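Local coordinates for protein multisubunit Na+/H+ antiporter, B subunit (Anoxybacillus flavithermus, PDB 6Z16) that is a membrane subunit of a multisubunit antiporter complex that probably exchanges sodium ions for protons, at residues B[96-101]-B[110-115]. Residues are numbered along the deposited sequence; the frame is centred on the assembly and turned at random.
Sequences HAYKYV and SLHTAV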
ATOM      1  N   HIS B  96     -36.313   2.888  -7.700  1.00 47.92           N
ATOM      2  CA  HIS B  96     -34.969   2.417  -7.336  1.00 44.15           C
ATOM      3  C   HIS B  96     -34.237   1.749  -8.506  1.00 42.51           C
ATOM      4  O   HIS B  96     -34.029   0.538  -8.542  1.00 44.43           O
ATOM      5  CB  HIS B  96     -35.010   1.484  -6.119  1.00 44.84           C
ATOM      6  CG  HIS B  96     -35.248   2.191  -4.823  1.00 52.17           C
ATOM      7  ND1 HIS B  96     -35.563   1.526  -3.661  1.00 46.50           N
ATOM      8  CD2 HIS B  96     -35.192   3.504  -4.502  1.00 52.25           C
ATOM      9  CE1 HIS B  96     -35.705   2.399  -2.682  1.00 44.98           C
ATOM     10  NE2 HIS B  96     -35.485   3.607  -3.165  1.00 43.08           N
ATOM     11  N   ALA B  97     -33.871   2.579  -9.479  1.00 52.47           N
ATOM     12  CA  ALA B  97     -32.903   2.192 -10.496  1.00 62.53           C
ATOM     13  C   ALA B  97     -31.494   2.580 -10.039  1.00 63.89           C
ATOM     14  O   ALA B  97     -31.286   3.003  -8.900  1.00 63.76           O
ATOM     15  CB  ALA B  97     -33.263   2.824 -11.837  1.00 70.50           C
ATOM     16  N   TYR B  98     -30.505   2.444 -10.921  1.00 65.16           N
ATOM     17  CA  TYR B  98     -29.124   2.745 -10.567  1.00 63.86           C
ATOM     18  C   TYR B  98     -28.825   4.229 -10.745  1.00 68.28           C
ATOM     19  O   TYR B  98     -29.576   4.972 -11.377  1.00 73.68           O
ATOM     20  CB  TYR B  98     -28.155   1.928 -11.413  1.00 65.91           C
ATOM     21  CG  TYR B  98     -28.169   0.454 -11.114  1.00 94.23           C
ATOM     22  CD1 TYR B  98     -27.455  -0.061 -10.038  1.00103.32           C
ATOM     23  CD2 TYR B  98     -28.891  -0.423 -11.907  1.00103.83           C
ATOM     24  CE1 TYR B  98     -27.465  -1.411  -9.761  1.00102.40           C
ATOM     25  CE2 TYR B  98     -28.908  -1.774 -11.639  1.00107.34           C
ATOM     26  CZ  TYR B  98     -28.195  -2.262 -10.567  1.00111.63           C
ATOM     27  OH  TYR B  98     -28.211  -3.609 -10.303  1.00105.96           O
ATOM     28  N   LYS B  99     -27.693   4.658 -10.189  1.00 70.35           N
ATOM     29  CA  LYS B  99     -27.325   6.067 -10.228  1.00 70.69           C
ATOM     30  C   LYS B  99     -25.813   6.206 -10.165  1.00 81.59           C
ATOM     31  O   LYS B  99     -25.156   5.535  -9.362  1.00 87.43           O
ATOM     32  CB  LYS B  99     -27.975   6.828  -9.073  1.00 86.47           C
ATOM     33  CG  LYS B  99     -27.792   8.331  -9.090  1.00110.52           C
ATOM     34  CD  LYS B  99     -28.571   8.973  -7.952  1.00125.50           C
ATOM     35  CE  LYS B  99     -28.530  10.490  -8.019  1.00129.48           C
ATOM     36  NZ  LYS B  99     -27.171  11.037  -7.749  1.00129.09           N
ATOM     37  N   TYR B 100     -25.276   7.076 -11.016  1.00 96.78           N
ATOM     38  CA  TYR B 100     -23.855   7.390 -11.042  1.00112.99           C
ATOM     39  C   TYR B 100     -23.583   8.607 -10.173  1.00115.68           C
ATOM     40  O   TYR B 100     -24.261   9.630 -10.304  1.00110.66           O
ATOM     41  CB  TYR B 100     -23.392   7.680 -12.470  1.00118.01           C
ATOM     42  CG  TYR B 100     -23.422   6.495 -13.399  1.00129.25           C
ATOM     43  CD1 TYR B 100     -22.349   5.621 -13.473  1.00125.42           C
ATOM     44  CD2 TYR B 100     -24.530   6.247 -14.198  1.00132.68           C
ATOM     45  CE1 TYR B 100     -22.371   4.538 -14.325  1.00132.08           C
ATOM     46  CE2 TYR B 100     -24.565   5.166 -15.050  1.00134.30           C
ATOM     47  CZ  TYR B 100     -23.483   4.314 -15.108  1.00137.96           C
ATOM     48  OH  TYR B 100     -23.512   3.234 -15.957  1.00144.16           O
ATOM     49  N   VAL B 101     -22.598   8.499  -9.292  1.00127.72           N
ATOM     50  CA  VAL B 101     -22.078   9.652  -8.566  1.00143.18           C
ATOM     51  C   VAL B 101     -20.613   9.844  -8.947  1.00154.22           C
ATOM     52  O   VAL B 101     -19.781   8.943  -8.776  1.00151.36           O
ATOM     53  CB  VAL B 101     -22.288   9.531  -7.044  1.00144.13           C
ATOM     54  CG1 VAL B 101     -23.748   9.769  -6.705  1.00140.09           C
ATOM     55  CG2 VAL B 101     -21.895   8.160  -6.513  1.00147.34           C
ATOM     56  N   SER B 110     -21.260   3.730  -9.727  1.00111.61           N
ATOM     57  CA  SER B 110     -22.614   3.305 -10.070  1.00101.05           C
ATOM     58  C   SER B 110     -23.170   2.481  -8.921  1.00 98.37           C
ATOM     59  O   SER B 110     -22.738   1.346  -8.698  1.00102.58           O
ATOM     60  CB  SER B 110     -22.614   2.490 -11.358  1.00105.95           C
ATOM     61  OG  SER B 110     -21.950   1.255 -11.160  1.00102.72           O
ATOM     62  N   LEU B 111     -24.132   3.040  -8.199  1.00 93.13           N
ATOM     63  CA  LEU B 111     -24.716   2.362  -7.056  1.00 85.05           C
ATOM     64  C   LEU B 111     -26.227   2.259  -7.206  1.00 84.20           C
ATOM     65  O   LEU B 111     -26.863   3.081  -7.873  1.00 88.72           O
ATOM     66  CB  LEU B 111     -24.339   3.073  -5.745  1.00 80.02           C
ATOM     67  CG  LEU B 111     -24.621   4.565  -5.559  1.00 81.38           C
ATOM     68  CD1 LEU B 111     -25.986   4.846  -4.947  1.00 96.75           C
ATOM     69  CD2 LEU B 111     -23.521   5.208  -4.725  1.00 81.07           C
ATOM     70  N   HIS B 112     -26.788   1.238  -6.571  1.00 77.00           N
ATOM     71  CA  HIS B 112     -28.227   1.065  -6.501  1.00 55.75           C
ATOM     72  C   HIS B 112     -28.779   2.036  -5.467  1.00 55.70           C
ATOM     73  O   HIS B 112     -28.194   2.213  -4.399  1.00 59.19           O
ATOM     74  CB  HIS B 112     -28.544  -0.380  -6.127  1.00 62.91           C
ATOM     75  CG  HIS B 112     -29.956  -0.789  -6.384  1.00 84.16           C
ATOM     76  ND1 HIS B 112     -30.970  -0.576  -5.477  1.00 95.90           N
ATOM     77  CD2 HIS B 112     -30.518  -1.430  -7.435  1.00 85.66           C
ATOM     78  CE1 HIS B 112     -32.099  -1.054  -5.966  1.00 97.90           C
ATOM     79  NE2 HIS B 112     -31.852  -1.576  -7.153  1.00 90.34           N
ATOM     80  N   THR B 113     -29.898   2.686  -5.788  1.00 62.06           N
ATOM     81  CA  THR B 113     -30.364   3.792  -4.954  1.00 65.61           C
ATOM     82  C   THR B 113     -31.120   3.359  -3.708  1.00 61.30           C
ATOM     83  O   THR B 113     -31.594   4.228  -2.969  1.00 59.62           O
ATOM     84  CB  THR B 113     -31.246   4.746  -5.754  1.00 70.53           C
ATOM     85  OG1 THR B 113     -32.323   4.019  -6.340  1.00 71.64           O
ATOM     86  CG2 THR B 113     -30.461   5.420  -6.826  1.00 75.43           C
ATOM     87  N   ALA B 114     -31.243   2.060  -3.443  1.00 55.48           N
ATOM     88  CA  ALA B 114     -31.749   1.623  -2.149  1.00 51.53           C
ATOM     89  C   ALA B 114     -30.738   1.865  -1.035  1.00 68.30           C
ATOM     90  O   ALA B 114     -31.118   1.919   0.142  1.00 73.09           O
ATOM     91  CB  ALA B 114     -32.133   0.149  -2.215  1.00 26.75           C
ATOM     92  N   VAL B 115     -29.465   2.046  -1.390  1.00 63.87           N
ATOM     93  CA  VAL B 115     -28.425   2.286  -0.403  1.00 59.77           C
ATOM     94  C   VAL B 115     -28.530   3.697   0.166  1.00 69.65           C
ATOM     95  O   VAL B 115     -28.258   3.915   1.348  1.00 69.34           O
ATOM     96  CB  VAL B 115     -27.056   1.996  -1.046  1.00 63.51           C
ATOM     97  CG1 VAL B 115     -25.911   2.184  -0.060  1.00 65.12           C
ATOM     98  CG2 VAL B 115     -27.049   0.587  -1.614  1.00 58.60           C
TER
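Ala97 and Thr113 meet where the two strands of the hairpin end their ladder: Thr113 OG1 donates to Ala97 O at 2.9 Å, lying in the carbonyl plane, and Thr113 N adds a weak second bond to the same oxygen. With chi1 at 55°, the hydroxyl lies between the backbone N and carbonyl carbon while CG2 turns to Lys99 CB, 3.6 Å away. His96 lays one ring face over the start of helix 114-137, where Ala114 CA makes a CH-pi contact 4.2 Å from the ring centroid. Replacing His96 by an alanine is likely to leave Ala114 CA without the ring that covers it. Val786 of the neighbouring antiporter chain packs on both His96 and Ala114.

Beyond, the edge of the His112 ring points into the face of Tyr98, a T-shaped pair with planes at 89° and CD2 of His112 3.8 Å from Tyr98 CE1. His112 CG lies trans to N (chi1 -164°), and ND1 of the ring accepts weakly from Ala114 N, capping the helix. Lys99 and Leu111, on the face opposite Tyr98, His112 and Tyr100, form the hydrogen-bonded pair, Lys99 N to Leu111 O and Leu111 N to Lys99 O both at 2.9 Å. CG2 of the poorly ordered Val101 touches Leu111 CD2. This is an antiparallel beta hairpin whose second strand runs through a turn into a predicted transmembrane helix of an MnhB-family subunit.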